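Local coordinates for hemolysin-related protein (Vibrio cholerae serotype O1, PDB 6MLT), which is a secreted, metal-binding protein of the biofilm matrix that probably binds carbohydrate and contributes to biofilm adhesion, at residues Ala34-Gln39 with Pro100-Leu105; Gly47-Lys52 with Asp108-Ile113; Ala55-Val60 with Ala527-Asn532; Asn533-Ile538 with Arg567-Ile572. All blocks are in the same frame, centred on the assembly; numbering follows the deposited sequence.

Contact 1. Residues Ala34-Gln39 with Pro100-Leu105; sequences APIVVQ and PAAADL. With NA (sodium ion), chain D.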
loop_
_atom_site.group_PDB
_atom_site.type_symbol
_atom_site.label_atom_id
_atom_site.label_comp_id
_atom_site.label_asym_id
_atom_site.label_seq_id
_atom_site.Cartn_x
_atom_site.Cartn_y
_atom_site.Cartn_z
ATOM N N ALA A 34 -16.253 -2.602 -9.880
ATOM C CA ALA A 34 -14.878 -2.477 -10.341
ATOM C C ALA A 34 -14.403 -3.795 -10.954
ATOM O O ALA A 34 -14.738 -4.874 -10.450
ATOM C CB ALA A 34 -13.959 -2.071 -9.186
ATOM N N PRO A 35 -13.618 -3.747 -12.025
ATOM C CA PRO A 35 -13.135 -4.981 -12.650
ATOM C C PRO A 35 -12.008 -5.610 -11.842
ATOM O O PRO A 35 -11.287 -4.942 -11.104
ATOM C CB PRO A 35 -12.633 -4.508 -14.016
ATOM C CG PRO A 35 -12.168 -3.103 -13.751
ATOM C CD PRO A 35 -13.062 -2.548 -12.673
ATOM N N ILE A 36 -11.870 -6.921 -12.020
ATOM C CA ILE A 36 -10.837 -7.738 -11.394
ATOM C C ILE A 36 -9.971 -8.319 -12.499
ATOM O O ILE A 36 -10.484 -8.658 -13.569
ATOM C CB ILE A 36 -11.477 -8.867 -10.552
ATOM C CG1 ILE A 36 -12.276 -8.286 -9.379
ATOM C CG2 ILE A 36 -10.448 -9.870 -10.089
ATOM C CD1 ILE A 36 -11.506 -7.386 -8.492
ATOM N N VAL A 37 -8.671 -8.461 -12.235
ATOM C CA VAL A 37 -7.703 -8.869 -13.253
ATOM C C VAL A 37 -6.878 -10.033 -12.719
ATOM O O VAL A 37 -6.125 -9.872 -11.752
ATOM C CB VAL A 37 -6.779 -7.713 -13.669
ATOM C CG1 VAL A 37 -5.740 -8.188 -14.692
ATOM C CG2 VAL A 37 -7.594 -6.565 -14.240
ATOM N N VAL A 38 -7.001 -11.191 -13.370
ATOM C CA VAL A 38 -6.282 -12.406 -13.001
ATOM C C VAL A 38 -6.148 -13.283 -14.244
ATOM O O VAL A 38 -6.892 -13.131 -15.217
ATOM C CB VAL A 38 -7.002 -13.194 -11.883
ATOM C CG1 VAL A 38 -6.877 -12.483 -10.536
ATOM C CG2 VAL A 38 -8.475 -13.416 -12.249
ATOM N N GLN A 39 -5.208 -14.233 -14.194
ATOM C CA GLN A 39 -4.998 -15.180 -15.290
ATOM C C GLN A 39 -6.028 -16.310 -15.239
ATOM O O GLN A 39 -6.185 -16.967 -14.205
ATOM C CB GLN A 39 -3.595 -15.784 -15.212
ATOM C CG GLN A 39 -2.445 -14.795 -15.218
ATOM C CD GLN A 39 -2.055 -14.339 -16.612
ATOM O OE1 GLN A 39 -2.583 -14.820 -17.616
ATOM N NE2 GLN A 39 -1.116 -13.406 -16.678
ATOM N N PRO A 100 -16.198 -9.258 -7.188
ATOM C CA PRO A 100 -15.730 -10.481 -6.525
ATOM C C PRO A 100 -14.246 -10.391 -6.212
ATOM O O PRO A 100 -13.618 -9.361 -6.468
ATOM C CB PRO A 100 -16.035 -11.586 -7.547
ATOM C CG PRO A 100 -16.148 -10.910 -8.843
ATOM C CD PRO A 100 -16.576 -9.492 -8.591
ATOM N N ALA A 101 -13.689 -11.447 -5.626
ATOM C CA ALA A 101 -12.269 -11.521 -5.309
ATOM C C ALA A 101 -11.725 -12.838 -5.837
ATOM O O ALA A 101 -12.441 -13.840 -5.883
ATOM C CB ALA A 101 -12.013 -11.430 -3.806
ATOM N N ALA A 102 -10.450 -12.847 -6.219
ATOM C CA ALA A 102 -9.883 -14.028 -6.847
ATOM C C ALA A 102 -8.460 -14.260 -6.373
ATOM O O ALA A 102 -7.714 -13.320 -6.092
ATOM C CB ALA A 102 -9.905 -13.910 -8.377
ATOM N N ALA A 103 -8.088 -15.533 -6.309
ATOM C CA ALA A 103 -6.738 -15.943 -5.954
ATOM C C ALA A 103 -6.662 -17.452 -6.092
ATOM O O ALA A 103 -7.688 -18.136 -6.149
ATOM C CB ALA A 103 -6.363 -15.527 -4.525
ATOM N N ASP A 104 -5.434 -17.963 -6.142
ATOM C CA ASP A 104 -5.198 -19.404 -6.077
ATOM C C ASP A 104 -5.266 -19.800 -4.609
ATOM O O ASP A 104 -4.289 -19.668 -3.869
ATOM C CB ASP A 104 -3.854 -19.763 -6.701
ATOM C CG ASP A 104 -3.580 -21.264 -6.699
ATOM O OD1 ASP A 104 -4.411 -22.047 -6.182
ATOM O OD2 ASP A 104 -2.522 -21.659 -7.229
ATOM N N LEU A 105 -6.434 -20.274 -4.183
ATOM C CA LEU A 105 -6.691 -20.473 -2.763
ATOM C C LEU A 105 -6.167 -21.809 -2.254
ATOM O O LEU A 105 -5.805 -21.914 -1.077
ATOM C CB LEU A 105 -8.193 -20.367 -2.495
ATOM C CG LEU A 105 -8.827 -19.002 -2.784
ATOM C CD1 LEU A 105 -10.342 -19.072 -2.633
ATOM C CD2 LEU A 105 -8.252 -17.946 -1.876
HETATM NA NA NA D . -6.412 -22.961 -7.120
#
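Ile36-Val38 and Ala101-Ala103 are short strands running in nearly the same direction but too far apart to pair: the CA atoms of Ile36 and Ala101 are 7.3 Å from each other, as are those of Val38 and Ala102. Side chains therefore carry the contact, and all four residues that touch are buried. Ala102 presents a single methyl to Val38, whose two branches straddle it, CG1 at 4.0 Å from Ala102 CB and CG2 at 4.2 Å. Val38 can do this because its chi1 of -72° sets CG1 beside its own backbone N, with CG2 between N and the carbonyl carbon. Ile36 divides its work between two neighbours. Its CG1 branch comes down on the carbonyl of Pro100, with Ile36 CG1 3.4 Å from Pro100 O and CD1 nearly as close, whereas its CG2 branch approaches Ala102 CB more loosely, at 4.4 Å. Ile36 thus touches both Pro100 and Ala102, the residues either side of Ala101. Just beyond the strand, Asp104 OD1 binds the sodium ion, a site completed by Asp106, Asp108, Leu110 and Glu112. The two strands belong to adjacent blades of a beta-propeller, each being the innermost strand of its own antiparallel sheet. Ile36 and Val38 pair through their backbones with Ile58 and Asp56 of strand 56-63, and Ala101 pairs with Val114 of strand 112-115; on the far sides, Val37 packs on strand 536-541 and Ala101 on strand 150-152.

Contact 2. Residues Gly47-Lys52 with Asp108-Ile113; sequences GKIDEK and DGLIEI. With NA (sodium ion), chain D; CA (calcium ion), chain B.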
loop_
_atom_site.group_PDB
_atom_site.type_symbol
_atom_site.label_atom_id
_atom_site.label_comp_id
_atom_site.label_asym_id
_atom_site.label_seq_id
_atom_site.Cartn_x
_atom_site.Cartn_y
_atom_site.Cartn_z
ATOM N N GLY A 47 0.391 -25.606 -21.637
ATOM C CA GLY A 47 -0.219 -26.485 -20.661
ATOM C C GLY A 47 -0.345 -25.913 -19.268
ATOM O O GLY A 47 -0.853 -26.606 -18.374
ATOM N N LYS A 48 0.096 -24.676 -19.050
ATOM C CA LYS A 48 0.042 -24.036 -17.749
ATOM C C LYS A 48 -0.671 -22.697 -17.870
ATOM O O LYS A 48 -0.754 -22.107 -18.949
ATOM C CB LYS A 48 1.449 -23.823 -17.172
ATOM N N ILE A 49 -1.192 -22.228 -16.745
ATOM C CA ILE A 49 -1.778 -20.897 -16.642
ATOM C C ILE A 49 -0.978 -20.136 -15.591
ATOM O O ILE A 49 -1.121 -20.390 -14.388
ATOM C CB ILE A 49 -3.267 -20.948 -16.282
ATOM C CG1 ILE A 49 -4.028 -21.743 -17.348
ATOM C CG2 ILE A 49 -3.830 -19.537 -16.166
ATOM C CD1 ILE A 49 -5.494 -21.957 -17.031
ATOM N N ASP A 50 -0.142 -19.205 -16.038
ATOM C CA ASP A 50 0.699 -18.441 -15.127
ATOM C C ASP A 50 0.987 -17.079 -15.756
ATOM O O ASP A 50 0.343 -16.677 -16.731
ATOM C CB ASP A 50 1.976 -19.226 -14.797
ATOM C CG ASP A 50 2.795 -19.555 -16.021
ATOM O OD1 ASP A 50 2.639 -18.874 -17.057
ATOM O OD2 ASP A 50 3.597 -20.510 -15.947
ATOM N N GLU A 51 1.972 -16.371 -15.196
ATOM C CA GLU A 51 2.259 -14.997 -15.600
ATOM C C GLU A 51 2.797 -14.888 -17.020
ATOM O O GLU A 51 2.906 -13.770 -17.534
ATOM C CB GLU A 51 3.251 -14.347 -14.626
ATOM C CG GLU A 51 4.486 -15.169 -14.295
ATOM C CD GLU A 51 4.350 -15.919 -12.982
ATOM O OE1 GLU A 51 3.576 -16.899 -12.932
ATOM O OE2 GLU A 51 5.007 -15.521 -11.997
ATOM N N LYS A 52 3.126 -16.001 -17.673
ATOM C CA LYS A 52 3.490 -15.933 -19.083
ATOM C C LYS A 52 2.268 -15.744 -19.977
ATOM O O LYS A 52 2.419 -15.378 -21.147
ATOM C CB LYS A 52 4.253 -17.195 -19.498
ATOM N N ASP A 108 -3.121 -25.068 -6.306
ATOM C CA ASP A 108 -3.020 -25.989 -7.432
ATOM C C ASP A 108 -2.574 -25.296 -8.715
ATOM O O ASP A 108 -2.544 -25.935 -9.771
ATOM C CB ASP A 108 -4.356 -26.720 -7.651
ATOM C CG ASP A 108 -5.456 -25.818 -8.193
ATOM O OD1 ASP A 108 -5.240 -24.595 -8.330
ATOM O OD2 ASP A 108 -6.550 -26.352 -8.488
ATOM N N GLY A 109 -2.207 -24.017 -8.644
ATOM C CA GLY A 109 -1.764 -23.272 -9.803
ATOM C C GLY A 109 -2.866 -22.623 -10.614
ATOM O O GLY A 109 -2.573 -22.027 -11.659
ATOM N N LEU A 110 -4.116 -22.714 -10.171
ATOM C CA LEU A 110 -5.258 -22.187 -10.902
ATOM C C LEU A 110 -6.031 -21.226 -10.012
ATOM O O LEU A 110 -6.139 -21.430 -8.799
ATOM C CB LEU A 110 -6.179 -23.317 -11.368
ATOM C CG LEU A 110 -5.510 -24.373 -12.252
ATOM C CD1 LEU A 110 -6.433 -25.561 -12.449
ATOM C CD2 LEU A 110 -5.113 -23.768 -13.586
ATOM N N ILE A 111 -6.593 -20.194 -10.634
ATOM C CA ILE A 111 -7.304 -19.137 -9.922
ATOM C C ILE A 111 -8.694 -19.620 -9.536
ATOM O O ILE A 111 -9.408 -20.211 -10.355
ATOM C CB ILE A 111 -7.394 -17.876 -10.803
ATOM C CG1 ILE A 111 -6.011 -17.250 -11.012
ATOM C CG2 ILE A 111 -8.387 -16.856 -10.209
ATOM C CD1 ILE A 111 -5.425 -16.621 -9.779
ATOM N N GLU A 112 -9.094 -19.331 -8.296
ATOM C CA GLU A 112 -10.471 -19.457 -7.834
ATOM C C GLU A 112 -11.101 -18.073 -7.704
ATOM O O GLU A 112 -10.415 -17.088 -7.429
ATOM C CB GLU A 112 -10.550 -20.169 -6.476
ATOM C CG GLU A 112 -10.418 -21.688 -6.543
ATOM C CD GLU A 112 -8.979 -22.160 -6.617
ATOM O OE1 GLU A 112 -8.123 -21.579 -5.913
ATOM O OE2 GLU A 112 -8.702 -23.117 -7.379
ATOM N N ILE A 113 -12.421 -18.010 -7.872
ATOM C CA ILE A 113 -13.163 -16.751 -7.890
ATOM C C ILE A 113 -14.218 -16.803 -6.795
ATOM O O ILE A 113 -15.098 -17.668 -6.824
ATOM C CB ILE A 113 -13.811 -16.504 -9.260
ATOM C CG1 ILE A 113 -12.735 -16.511 -10.347
ATOM C CG2 ILE A 113 -14.587 -15.191 -9.259
ATOM C CD1 ILE A 113 -13.289 -16.610 -11.742
HETATM NA NA NA D . -6.412 -22.961 -7.120
HETATM CA CA CA B . 0.368 -20.819 -20.485
HETATM O O HOH W 1 -3.108 -19.791 -12.755
HETATM O O HOH W 2 -1.223 -23.771 -14.050
HETATM O O HOH W 3 2.295 -20.232 -19.506
#
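Ile49 and Leu110 meet where two metal-binding loops of neighbouring propeller blades come together, an aspartate-rich calcium loop on one side and the sodium loop of an FG-GAP-like repeat on the other. The tight part is small and apolar. Ile49 CD1 lies 3.9 Å from Leu110 CD2, the two side chains crossing at about a right angle, so that end methyls meet instead of long flanks. Ile49 reaches across by an extended end: its CG1 stands beside the backbone N (chi1 -59°) and the chain continues straight to CD1. His128 also packs on Ile49. The other part is loose and wet. Ile49 O and Gly109 O, both acceptors, face each other at 3.5 Å without a bond, and water joins the backbones instead. One water accepts from Ile49 N at 3.1 Å and donates to Gly109 O at 3.3 Å; a second lies between the two carbonyls, but its distances are short and the bonding there is doubtful. Each loop is held in shape separately. Lys48 O binds a calcium ion together with Asp42, Asn44, Asp46 and Asp53, and a water on that metal donates to Asp50 OD1, which also accepts from Lys52 N in an Asx turn. Across the contact, Leu110 O and both carboxylate oxygens of Glu112 bind sodium along with Asp104 and Asp106. Asp108 OD1 does double duty, binding that sodium and accepting from Leu110 N at 2.9 Å, the N-H arriving 38° out of the carboxylate plane.

Contact 3. Residues Ala55-Val60 with Ala527-Asn532; sequences ADIIVV and ADLEGN. With CA (calcium ion), chain C.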
loop_
_atom_site.group_PDB
_atom_site.type_symbol
_atom_site.label_atom_id
_atom_site.label_comp_id
_atom_site.label_asym_id
_atom_site.label_seq_id
_atom_site.Cartn_x
_atom_site.Cartn_y
_atom_site.Cartn_z
ATOM N N ALA A 55 -3.274 -11.751 -18.723
ATOM C CA ALA A 55 -4.257 -11.639 -17.653
ATOM C C ALA A 55 -5.614 -11.218 -18.205
ATOM O O ALA A 55 -5.714 -10.495 -19.200
ATOM C CB ALA A 55 -3.789 -10.639 -16.599
ATOM N N ASP A 56 -6.663 -11.666 -17.528
ATOM C CA ASP A 56 -8.034 -11.535 -17.988
ATOM C C ASP A 56 -8.843 -10.690 -17.017
ATOM O O ASP A 56 -8.378 -10.333 -15.933
ATOM C CB ASP A 56 -8.637 -12.922 -18.153
ATOM C CG ASP A 56 -7.792 -13.776 -19.058
ATOM O OD1 ASP A 56 -7.607 -13.359 -20.220
ATOM O OD2 ASP A 56 -7.271 -14.819 -18.600
ATOM N N ILE A 57 -10.063 -10.357 -17.429
ATOM C CA ILE A 57 -10.927 -9.449 -16.684
ATOM C C ILE A 57 -12.166 -10.214 -16.227
ATOM O O ILE A 57 -12.773 -10.953 -17.012
ATOM C CB ILE A 57 -11.312 -8.219 -17.531
ATOM C CG1 ILE A 57 -10.118 -7.261 -17.669
ATOM C CG2 ILE A 57 -12.481 -7.465 -16.899
ATOM C CD1 ILE A 57 -9.067 -7.672 -18.645
ATOM N N ILE A 58 -12.538 -10.032 -14.963
ATOM C CA ILE A 58 -13.772 -10.575 -14.405
ATOM C C ILE A 58 -14.686 -9.415 -14.034
ATOM O O ILE A 58 -14.273 -8.497 -13.314
ATOM C CB ILE A 58 -13.503 -11.458 -13.176
ATOM C CG1 ILE A 58 -12.709 -12.698 -13.575
ATOM C CG2 ILE A 58 -14.835 -11.869 -12.518
ATOM C CD1 ILE A 58 -12.102 -13.433 -12.393
ATOM N N VAL A 59 -15.933 -9.479 -14.501
ATOM C CA VAL A 59 -16.957 -8.489 -14.200
ATOM C C VAL A 59 -18.263 -9.219 -13.912
ATOM O O VAL A 59 -18.412 -10.412 -14.185
ATOM C CB VAL A 59 -17.149 -7.472 -15.347
ATOM C CG1 VAL A 59 -15.888 -6.655 -15.534
ATOM C CG2 VAL A 59 -17.515 -8.179 -16.637
ATOM N N VAL A 60 -19.214 -8.480 -13.348
ATOM C CA VAL A 60 -20.570 -8.961 -13.115
ATOM C C VAL A 60 -21.508 -8.073 -13.923
ATOM O O VAL A 60 -21.494 -6.847 -13.763
ATOM C CB VAL A 60 -20.935 -8.941 -11.622
ATOM C CG1 VAL A 60 -22.310 -9.568 -11.404
ATOM C CG2 VAL A 60 -19.858 -9.662 -10.787
ATOM N N ALA A 527 -3.673 -2.338 -15.475
ATOM C CA ALA A 527 -2.928 -3.571 -15.278
ATOM C C ALA A 527 -2.177 -3.918 -16.551
ATOM O O ALA A 527 -2.665 -3.678 -17.663
ATOM C CB ALA A 527 -3.847 -4.729 -14.883
ATOM N N ASP A 528 -0.987 -4.490 -16.371
ATOM C CA ASP A 528 -0.146 -4.956 -17.473
ATOM C C ASP A 528 -0.558 -6.390 -17.774
ATOM O O ASP A 528 -0.066 -7.343 -17.166
ATOM C CB ASP A 528 1.330 -4.854 -17.110
ATOM C CG ASP A 528 2.246 -5.275 -18.249
ATOM O OD1 ASP A 528 1.730 -5.705 -19.305
ATOM O OD2 ASP A 528 3.484 -5.172 -18.088
ATOM N N LEU A 529 -1.473 -6.540 -18.732
ATOM C CA LEU A 529 -2.059 -7.849 -18.991
ATOM C C LEU A 529 -1.042 -8.803 -19.605
ATOM O O LEU A 529 -0.954 -9.967 -19.198
ATOM C CB LEU A 529 -3.280 -7.701 -19.902
ATOM C CG LEU A 529 -4.354 -6.711 -19.428
ATOM C CD1 LEU A 529 -5.500 -6.640 -20.430
ATOM C CD2 LEU A 529 -4.877 -7.070 -18.048
ATOM N N GLU A 530 -0.264 -8.333 -20.584
ATOM C CA GLU A 530 0.669 -9.212 -21.285
ATOM C C GLU A 530 1.992 -9.384 -20.555
ATOM O O GLU A 530 2.706 -10.360 -20.819
ATOM C CB GLU A 530 0.950 -8.682 -22.693
ATOM C CG GLU A 530 -0.258 -8.676 -23.621
ATOM C CD GLU A 530 -1.205 -7.512 -23.360
ATOM O OE1 GLU A 530 -0.824 -6.578 -22.620
ATOM O OE2 GLU A 530 -2.333 -7.534 -23.898
ATOM N N GLY A 531 2.344 -8.468 -19.660
ATOM C CA GLY A 531 3.606 -8.575 -18.963
ATOM C C GLY A 531 4.797 -8.041 -19.723
ATOM O O GLY A 531 5.936 -8.341 -19.354
ATOM N N ASN A 532 4.572 -7.247 -20.771
ATOM C CA ASN A 532 5.653 -6.665 -21.557
ATOM C C ASN A 532 5.828 -5.174 -21.286
ATOM O O ASN A 532 6.348 -4.447 -22.138
ATOM C CB ASN A 532 5.412 -6.923 -23.042
ATOM C CG ASN A 532 5.663 -8.369 -23.419
ATOM O OD1 ASN A 532 6.681 -8.952 -23.039
ATOM N ND2 ASN A 532 4.732 -8.961 -24.155
HETATM CA CA CA C . -5.793 -14.954 -20.591
HETATM O O HOH W 4 -6.377 -14.238 -22.749
HETATM O O HOH W 5 -4.569 -16.319 -18.850
#
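Ala55 N donates to Leu529 O at 3.0 Å with an N-H...O angle of 166°, the one hydrogen bond between these segments. The donor sits above the carbonyl plane, 37° out of it. Leu529 then folds back over the same residue: its CD2 lies 3.7 Å from Ala55 O and 4.0 Å from Ala55 CB, so one leucine covers both the carbonyl and the methyl of Ala55. This follows from its chi1 of -54°, which puts CG beside the backbone N, and an extended chi2. The other methyl, Leu529 CD1, meets Ile57 CD1 at 4.1 Å, the side chains crossing at about a right angle.

In the next shell, Leu529 O takes a second hydrogen bond, from Arg571 NH2, while Arg571 NE bonds Asp528 O; a single guanidinium thus fixes two successive carbonyls of the loop. Asp528 OD1 closes the turn from within, accepting from Gly531 N at 2.9 Å in an Asx motif. On the strand, Asp56 points its CB away from the loop and binds calcium through both carboxylate oxygens, with Val54 O, Asn41, Asp43 and two waters completing the site. The arrangement is a blade-to-blade seam of a beta-propeller: the loop after the innermost strand of the last blade rests on the start of strand 56-63 in the first blade, beside a calcium site.

Contact 4. Residues Asn533-Ile538 with Arg567-Ile572; sequences NNASLI and RNATRI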
loop_
_atom_site.group_PDB
_atom_site.type_symbol
_atom_site.label_atom_id
_atom_site.label_comp_id
_atom_site.label_asym_id
_atom_site.label_seq_id
_atom_site.Cartn_x
_atom_site.Cartn_y
_atom_site.Cartn_z
ATOM N N ASN A 533 5.416 -4.710 -20.110
ATOM C CA ASN A 533 5.723 -3.367 -19.635
ATOM C C ASN A 533 4.953 -2.295 -20.394
ATOM O O ASN A 533 5.404 -1.151 -20.488
ATOM C CB ASN A 533 7.231 -3.086 -19.714
ATOM C CG ASN A 533 7.694 -2.100 -18.660
ATOM O OD1 ASN A 533 7.079 -1.977 -17.603
ATOM N ND2 ASN A 533 8.781 -1.395 -18.938
ATOM N N ASN A 534 3.788 -2.646 -20.942
ATOM C CA ASN A 534 2.897 -1.673 -21.573
ATOM C C ASN A 534 1.469 -2.013 -21.152
ATOM O O ASN A 534 0.849 -2.933 -21.702
ATOM C CB ASN A 534 3.046 -1.673 -23.087
ATOM C CG ASN A 534 2.303 -0.519 -23.741
ATOM O OD1 ASN A 534 2.050 0.510 -23.111
ATOM N ND2 ASN A 534 1.943 -0.688 -25.004
ATOM N N ALA A 535 0.953 -1.262 -20.183
ATOM C CA ALA A 535 -0.257 -1.616 -19.455
ATOM C C ALA A 535 -1.533 -1.285 -20.240
ATOM O O ALA A 535 -1.520 -0.622 -21.282
ATOM C CB ALA A 535 -0.288 -0.895 -18.110
ATOM N N SER A 536 -2.652 -1.768 -19.701
ATOM C CA SER A 536 -3.988 -1.512 -20.219
ATOM C C SER A 536 -4.805 -0.788 -19.155
ATOM O O SER A 536 -4.637 -1.023 -17.952
ATOM C CB SER A 536 -4.704 -2.810 -20.595
ATOM O OG SER A 536 -3.953 -3.578 -21.516
ATOM N N LEU A 537 -5.689 0.096 -19.611
ATOM C CA LEU A 537 -6.609 0.840 -18.758
ATOM C C LEU A 537 -8.011 0.264 -18.937
ATOM O O LEU A 537 -8.584 0.348 -20.031
ATOM C CB LEU A 537 -6.596 2.323 -19.118
ATOM C CG LEU A 537 -7.738 3.184 -18.567
ATOM C CD1 LEU A 537 -7.754 3.167 -17.046
ATOM C CD2 LEU A 537 -7.627 4.610 -19.088
ATOM N N ILE A 538 -8.564 -0.295 -17.861
ATOM C CA ILE A 538 -9.817 -1.051 -17.895
ATOM C C ILE A 538 -10.882 -0.279 -17.127
ATOM O O ILE A 538 -10.658 0.105 -15.973
ATOM C CB ILE A 538 -9.636 -2.451 -17.281
ATOM C CG1 ILE A 538 -8.522 -3.218 -18.002
ATOM C CG2 ILE A 538 -10.957 -3.242 -17.334
ATOM C CD1 ILE A 538 -7.604 -3.976 -17.076
ATOM N N ARG A 567 4.371 1.873 -18.288
ATOM C CA ARG A 567 5.325 0.965 -17.671
ATOM C C ARG A 567 5.016 0.728 -16.191
ATOM O O ARG A 567 4.289 1.491 -15.547
ATOM C CB ARG A 567 6.743 1.526 -17.801
ATOM C CG ARG A 567 7.187 1.783 -19.228
ATOM C CD ARG A 567 8.628 2.292 -19.278
ATOM N NE ARG A 567 8.749 3.621 -18.672
ATOM C CZ ARG A 567 9.381 3.905 -17.537
ATOM N NH1 ARG A 567 10.008 2.962 -16.829
ATOM N NH2 ARG A 567 9.404 5.158 -17.106
ATOM N N ASN A 568 5.584 -0.360 -15.665
ATOM C CA ASN A 568 5.624 -0.625 -14.223
ATOM C C ASN A 568 4.225 -0.740 -13.613
ATOM O O ASN A 568 3.974 -0.261 -12.506
ATOM C CB ASN A 568 6.439 0.448 -13.501
ATOM C CG ASN A 568 7.902 0.417 -13.877
ATOM O OD1 ASN A 568 8.439 -0.627 -14.244
ATOM N ND2 ASN A 568 8.555 1.560 -13.781
ATOM N N ALA A 569 3.316 -1.403 -14.320
ATOM C CA ALA A 569 1.974 -1.657 -13.813
ATOM C C ALA A 569 1.830 -3.099 -13.336
ATOM O O ALA A 569 2.415 -4.029 -13.904
ATOM C CB ALA A 569 0.919 -1.378 -14.883
ATOM N N THR A 570 1.019 -3.275 -12.292
ATOM C CA THR A 570 0.773 -4.597 -11.732
ATOM C C THR A 570 0.239 -5.549 -12.799
ATOM O O THR A 570 -0.523 -5.162 -13.689
ATOM C CB THR A 570 -0.234 -4.509 -10.579
ATOM O OG1 THR A 570 -0.423 -5.809 -10.001
ATOM C CG2 THR A 570 -1.578 -3.989 -11.065
ATOM N N ARG A 571 0.635 -6.815 -12.686
ATOM C CA ARG A 571 0.092 -7.878 -13.522
ATOM C C ARG A 571 -1.245 -8.406 -13.019
ATOM O O ARG A 571 -1.855 -9.243 -13.691
ATOM C CB ARG A 571 1.061 -9.061 -13.584
ATOM C CG ARG A 571 2.454 -8.757 -14.109
ATOM C CD ARG A 571 2.473 -8.476 -15.593
ATOM N NE ARG A 571 1.658 -9.381 -16.407
ATOM C CZ ARG A 571 2.034 -10.584 -16.827
ATOM N NH1 ARG A 571 3.216 -11.088 -16.495
ATOM N NH2 ARG A 571 1.216 -11.292 -17.588
ATOM N N ILE A 572 -1.702 -7.964 -11.851
ATOM C CA ILE A 572 -2.844 -8.585 -11.193
ATOM C C ILE A 572 -3.541 -7.535 -10.342
ATOM O O ILE A 572 -2.891 -6.713 -9.686
ATOM C CB ILE A 572 -2.393 -9.801 -10.352
ATOM C CG1 ILE A 572 -3.588 -10.475 -9.680
ATOM C CG2 ILE A 572 -1.354 -9.391 -9.308
ATOM C CD1 ILE A 572 -3.280 -11.889 -9.211
HETATM O O HOH W 6 10.376 0.259 -17.158
#
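Asn533 and Arg567 touch at the edge of the last propeller blade, where the turn leading into strand 536-541 meets the chain that leaves strand 553-559. The direct polar link is a hydrogen bond from Asn568 N to Asn533 OD1, 2.9 Å long with an N-H...O angle of 167°, the donor somewhat tilted from the amide carbonyl plane. A chi1 of -151° swings the Asn533 amide round to this backbone N-H.

Weaker contacts fill in beside it. Arg567 CA points its hydrogen at Asn533 O, a CH...O contact of 3.5 Å, and the aliphatic run of Arg567 passes slantwise across the Asn533 amide, with Arg567 CG 3.6 Å from Asn533 ND2. The amide and guanidinium planes stand 82° apart, so these flat groups do not stack.

Apolar packing is confined to one pair of buried methyls. Ala535 CB and Ala569 CB approach to 3.5 Å, closer than usual van der Waals contact, and both also touch Val526 of the innermost strand. Backbone bonding between Ala535 and Trp566, and a bond from Trp566 N to Asn534 OD1, hold the two segments together just before Arg567.

Water bridges the two side chains at the solvent-facing end. A single molecule accepts from Asn533 ND2 at 2.9 Å and from Arg567 NH1 at 2.7 Å, lying in the guanidinium plane at its edge.

In the fold
The four contacts lie close together in the beta-propeller, across the seam where its ends meet. Contacts 1, 2 and 3 interlock along the chain, their segments alternating, with centres 10 to 13 Å apart: strands 36-38 and 56-63 are neighbours in the first blade, as are 101-103 and 112-115 in the next. Contact 4 comes last in the chain, its centre about 8 Å from that of contact 3, and shares the last blade with it; strand 13-19 from the start of the chain completes that blade's sheet. Arg571 ties contact 4 to contacts 2 and 3. Early and late chain thus close the ring among calcium and sodium sites.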